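Long-range contacts in glucuronan lyase A (Trichoderma reesei, PDB 2ZZJ), which probably cleaves beta-1,4-linked glucuronan chains internally by a lyase reaction, as a calcium-binding member of polysaccharide lyase family 20: residues N117-R122 and P141-V146; G61-E66 and D190-F195. All coordinates share one frame; numbering follows the deposited sequence.

Contact 1 (N117-R122 and P141-V146)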
# COMPACT_ATOMS: atom_id res chain seq x y z
N ASN A 117 1.22 7.27 14.98
CA ASN A 117 2.19 6.16 14.98
C ASN A 117 1.54 4.80 14.75
O ASN A 117 2.03 3.77 15.19
CB ASN A 117 3.04 6.15 16.26
CG ASN A 117 2.23 5.80 17.48
OD1 ASN A 117 1.00 5.86 17.47
ND2 ASN A 117 2.93 5.43 18.56
N GLN A 118 0.43 4.81 14.04
CA GLN A 118 -0.37 3.61 13.91
C GLN A 118 -0.50 3.19 12.45
O GLN A 118 -0.68 4.04 11.59
CB GLN A 118 -1.76 3.89 14.48
CG GLN A 118 -1.74 4.17 16.00
CD GLN A 118 -1.41 2.90 16.77
OE1 GLN A 118 -0.53 2.89 17.64
NE2 GLN A 118 -2.04 1.81 16.39
N LEU A 119 -0.40 1.88 12.20
CA LEU A 119 -0.75 1.29 10.90
C LEU A 119 -2.26 1.20 10.74
O LEU A 119 -2.94 0.60 11.59
CB LEU A 119 -0.21 -0.12 10.78
CG LEU A 119 -0.11 -0.76 9.39
CD1 LEU A 119 1.02 -0.12 8.63
CD2 LEU A 119 0.10 -2.27 9.50
N TYR A 120 -2.76 1.77 9.65
CA TYR A 120 -4.16 1.67 9.27
C TYR A 120 -4.32 0.87 7.98
O TYR A 120 -3.44 0.91 7.11
CB TYR A 120 -4.68 3.07 8.95
CG TYR A 120 -5.14 3.89 10.13
CD1 TYR A 120 -6.41 4.49 10.09
CD2 TYR A 120 -4.32 4.09 11.24
CE1 TYR A 120 -6.87 5.26 11.16
CE2 TYR A 120 -4.78 4.87 12.33
CZ TYR A 120 -6.05 5.45 12.26
OH TYR A 120 -6.51 6.23 13.32
N SER A 121 -5.46 0.22 7.78
CA SER A 121 -5.77 -0.30 6.45
C SER A 121 -7.25 -0.17 6.21
O SER A 121 -7.97 0.36 7.07
CB SER A 121 -5.28 -1.75 6.23
OG SER A 121 -5.36 -2.09 4.84
N ARG A 122 -7.70 -0.63 5.05
CA ARG A 122 -9.13 -0.57 4.71
C ARG A 122 -9.39 -1.54 3.60
O ARG A 122 -8.45 -2.01 2.97
CB ARG A 122 -9.48 0.83 4.22
CG ARG A 122 -8.89 1.16 2.89
CD ARG A 122 -9.16 2.59 2.47
NE ARG A 122 -9.29 2.64 1.02
CZ ARG A 122 -9.76 3.69 0.35
NH1 ARG A 122 -9.84 3.65 -0.97
NH2 ARG A 122 -10.16 4.79 0.99
N PRO A 141 -8.53 0.78 11.89
CA PRO A 141 -7.48 1.61 12.42
C PRO A 141 -6.61 0.86 13.40
O PRO A 141 -6.99 -0.22 13.85
CB PRO A 141 -8.26 2.71 13.15
CG PRO A 141 -9.45 1.95 13.72
CD PRO A 141 -9.80 0.96 12.65
N ASN A 142 -5.46 1.45 13.72
CA ASN A 142 -4.64 1.08 14.87
C ASN A 142 -4.31 -0.40 14.86
O ASN A 142 -4.38 -1.06 15.90
CB ASN A 142 -5.34 1.47 16.19
CG ASN A 142 -5.81 2.91 16.18
OD1 ASN A 142 -5.02 3.81 15.87
ND2 ASN A 142 -7.08 3.14 16.53
N LEU A 143 -3.94 -0.91 13.69
CA LEU A 143 -3.59 -2.32 13.57
C LEU A 143 -2.35 -2.66 14.36
O LEU A 143 -2.22 -3.78 14.90
CB LEU A 143 -3.41 -2.73 12.11
CG LEU A 143 -4.59 -2.48 11.19
CD1 LEU A 143 -4.21 -2.67 9.73
CD2 LEU A 143 -5.71 -3.44 11.59
N ALA A 144 -1.42 -1.72 14.40
CA ALA A 144 -0.16 -1.89 15.10
C ALA A 144 0.49 -0.56 15.29
O ALA A 144 0.42 0.32 14.41
CB ALA A 144 0.80 -2.79 14.33
N THR A 145 1.16 -0.42 16.43
CA THR A 145 2.07 0.69 16.67
C THR A 145 3.34 0.51 15.84
O THR A 145 3.98 -0.57 15.82
CB THR A 145 2.44 0.76 18.19
OG1 THR A 145 1.23 0.88 18.93
CG2 THR A 145 3.28 1.97 18.45
N VAL A 146 3.70 1.56 15.13
CA VAL A 146 4.82 1.51 14.23
C VAL A 146 5.97 2.35 14.78
O VAL A 146 5.83 3.58 14.95
CB VAL A 146 4.42 2.04 12.80
CG1 VAL A 146 5.59 1.93 11.89
CG2 VAL A 146 3.22 1.27 12.24
O HOH W 1 -8.19 5.87 15.96
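Leu-119 holds the 141-146 segment from both of its backbone polar atoms: its N donates to Ala-144 O (2.8 Å, 173° at the hydrogen) and its O accepts from Leu-143 N (2.8 Å), an antiparallel pairing that Val-146 N extends by bonding to Asn-117 O. The chain turns a corner at Leu-143. Just before it, the CB of Pro-141 sits over one face of the Tyr-120 ring, 3.9 Å from its centroid, a CH-pi contact. With CG of Tyr-120 anti to its carbonyl carbon (chi1 -85°), the ring swings back toward Pro-141, although the residue's CB points away. The amide of Asn-142 runs alongside this ring with its plane turned 77° from it, and a water joins Asn-142 ND2 to Tyr-120 OH. Asn-142 OD1 also rests against the aliphatic part of Gln-118, 3.3 Å from its CG. A second set of contacts is largely apolar: Val-146 CG2 reaches Leu-119 CB at 4.0 Å, and Leu-143 CD1 lies on Ser-121 CB at 3.8 Å. Phe-172, Ile-170 and Phe-168 of strand 166-172 pack against this side, while Ser-121 OG bonds to Met-111 O of the adjacent strand. Such pairing of chain-adjacent antiparallel strands is that of a beta hairpin, here strands 118-126 and 135-145 in one sheet of the beta-jelly roll.

Contact 2 (G61-E66 and D190-F195)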
# COMPACT_ATOMS: atom_id res chain seq x y z
N GLY A 61 -1.86 -7.26 -9.44
CA GLY A 61 -2.13 -7.31 -8.00
C GLY A 61 -3.19 -8.31 -7.63
O GLY A 61 -2.92 -9.27 -6.92
N TYR A 62 -4.43 -8.09 -8.06
CA TYR A 62 -5.45 -9.10 -7.89
C TYR A 62 -6.58 -8.90 -8.89
O TYR A 62 -6.63 -7.86 -9.55
CB TYR A 62 -6.01 -9.11 -6.47
CG TYR A 62 -6.94 -7.98 -6.10
CD1 TYR A 62 -6.47 -6.87 -5.39
CD2 TYR A 62 -8.30 -8.04 -6.38
CE1 TYR A 62 -7.33 -5.82 -5.02
CE2 TYR A 62 -9.17 -6.98 -6.02
CZ TYR A 62 -8.69 -5.88 -5.35
OH TYR A 62 -9.54 -4.83 -4.98
N GLN A 63 -7.42 -9.92 -8.97
CA GLN A 63 -8.73 -9.87 -9.63
C GLN A 63 -9.70 -10.56 -8.71
O GLN A 63 -9.35 -11.54 -8.07
CB GLN A 63 -8.63 -10.63 -10.95
CG GLN A 63 -9.83 -10.50 -11.84
CD GLN A 63 -9.57 -11.10 -13.21
OE1 GLN A 63 -8.46 -11.59 -13.50
NE2 GLN A 63 -10.56 -11.03 -14.07
N ARG A 64 -10.92 -10.03 -8.59
CA ARG A 64 -11.95 -10.64 -7.75
C ARG A 64 -12.12 -12.14 -8.06
O ARG A 64 -11.96 -12.56 -9.20
CB ARG A 64 -13.24 -9.87 -7.98
CG ARG A 64 -14.49 -10.56 -7.66
CD ARG A 64 -15.38 -10.29 -8.85
NE ARG A 64 -16.74 -9.99 -8.47
CZ ARG A 64 -17.72 -9.75 -9.33
NH1 ARG A 64 -17.50 -9.75 -10.63
NH2 ARG A 64 -18.92 -9.49 -8.86
N GLY A 65 -12.38 -12.94 -7.04
CA GLY A 65 -12.52 -14.39 -7.19
C GLY A 65 -11.28 -15.22 -6.94
O GLY A 65 -11.23 -16.40 -7.31
N GLU A 66 -10.27 -14.61 -6.32
CA GLU A 66 -9.07 -15.35 -5.91
C GLU A 66 -8.63 -14.97 -4.51
O GLU A 66 -8.98 -13.90 -4.02
CB GLU A 66 -7.94 -15.11 -6.89
CG GLU A 66 -7.51 -13.68 -6.96
CD GLU A 66 -6.48 -13.44 -8.02
OE1 GLU A 66 -6.19 -14.38 -8.79
OE2 GLU A 66 -5.95 -12.32 -8.11
N ASP A 190 -14.63 -7.28 -12.42
CA ASP A 190 -13.45 -8.12 -12.70
C ASP A 190 -12.23 -7.31 -13.17
O ASP A 190 -11.37 -7.80 -13.90
CB ASP A 190 -13.79 -9.21 -13.74
CG ASP A 190 -15.02 -10.04 -13.36
OD1 ASP A 190 -15.20 -10.39 -12.17
OD2 ASP A 190 -15.81 -10.34 -14.27
N SER A 191 -12.15 -6.05 -12.74
CA SER A 191 -10.96 -5.22 -13.02
C SER A 191 -9.74 -5.93 -12.40
O SER A 191 -9.87 -6.62 -11.41
CB SER A 191 -11.11 -3.83 -12.37
OG SER A 191 -12.45 -3.33 -12.39
N VAL A 192 -8.57 -5.75 -13.01
CA VAL A 192 -7.32 -6.22 -12.42
C VAL A 192 -6.69 -5.02 -11.70
O VAL A 192 -6.42 -3.99 -12.32
CB VAL A 192 -6.36 -6.81 -13.48
CG1 VAL A 192 -5.02 -7.19 -12.84
CG2 VAL A 192 -7.01 -8.04 -14.14
N PHE A 193 -6.52 -5.15 -10.39
CA PHE A 193 -5.96 -4.08 -9.55
C PHE A 193 -4.45 -4.25 -9.47
O PHE A 193 -3.97 -5.39 -9.26
CB PHE A 193 -6.51 -4.23 -8.16
CG PHE A 193 -7.90 -3.67 -7.98
CD1 PHE A 193 -8.08 -2.41 -7.41
CD2 PHE A 193 -9.04 -4.41 -8.37
CE1 PHE A 193 -9.37 -1.89 -7.22
CE2 PHE A 193 -10.35 -3.90 -8.18
CZ PHE A 193 -10.52 -2.65 -7.61
N GLN A 194 -3.72 -3.15 -9.60
CA GLN A 194 -2.27 -3.15 -9.41
C GLN A 194 -1.99 -3.27 -7.92
O GLN A 194 -2.82 -2.89 -7.10
CB GLN A 194 -1.66 -1.85 -9.89
CG GLN A 194 -2.07 -1.41 -11.29
CD GLN A 194 -1.48 -0.09 -11.62
OE1 GLN A 194 -1.17 0.71 -10.73
NE2 GLN A 194 -1.33 0.19 -12.91
N PHE A 195 -0.81 -3.79 -7.58
CA PHE A 195 -0.32 -3.76 -6.21
C PHE A 195 0.86 -2.81 -6.25
O PHE A 195 1.85 -3.06 -6.96
CB PHE A 195 0.11 -5.16 -5.78
CG PHE A 195 0.75 -5.21 -4.42
CD1 PHE A 195 0.22 -4.47 -3.35
CD2 PHE A 195 1.90 -5.98 -4.22
CE1 PHE A 195 0.81 -4.52 -2.06
CE2 PHE A 195 2.52 -6.04 -2.92
CZ PHE A 195 1.97 -5.31 -1.86
O HOH W 2 -12.01 -7.52 -9.71
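Tyr-62 and Phe-193 face each other as an antiparallel hydrogen-bonded pair, in which Phe-193 N donates to Tyr-62 O (2.8 Å) and Tyr-62 N to Phe-193 O (3.0 Å). Phe-193 O has a second donor in Gly-61 N, but that bond is weak and bent to 121°; two successive residues facing one partner make a classic beta bulge. Gly-61 fits it for want of a side chain, since a CB would clash with Phe-193 O. The two aromatic rings run side by side, nearly parallel at 9° yet slid apart with little overlap, which brings Tyr-62 OH over the centre of the phenylalanine face and Phe-193 CB over the tyrosine face. The Tyr-62 ring also stacks with Trp-160, and its hydroxyl is hydrogen-bonded to Thr-186 OG1 and Ser-109 OG. Replacing Phe-193 with an alanine would remove the ring that lies beside Tyr-62 and would probably leave a gap against that tyrosine face, with its hydroxyl less firmly placed. Beyond the strand pairing, Gln-63 N is satisfied within its own segment by Glu-66 OE2 at 2.9 Å. A water accepts from Arg-64 N and lies 2.9 Å from Ser-191 O, to which it probably donates. Arg-64 closes this end with a salt bridge: NH1 meets Asp-190 OD1 at 2.8 Å, the oxygen lying in the guanidinium plane but approached from above the carboxylate plane, while NH2 bonds to Ser-162 OG. The buried aromatic pair thus meets its backbone hydrogen-bonding needs within itself, whereas the more exposed end, where the two segments draw apart, probably relies on charge and water to stay together.

In the fold
From the N terminus the chain reaches 61-66 first, at the end of strand 53-63, and then turns into strand 66-76 of the other large sheet. After strands 86-95 and 106-115 it enters contact 1, whose two segments close a short hairpin excursion of 18 residues. Only after strands 152-160, 166-172 and 175-183 does it return at 190-195, where contact 2 closes a loop of 123 residues that encloses contact 1 completely. Their nearest atoms are about 8 Å apart and their centres about 24 Å, on opposite sides of the chain's centre. Both belong to the same antiparallel sheet: contact 1 joins consecutive strands 118-126 and 135-145, contact 2 strands 53-63 and 192-197, far apart in the chain.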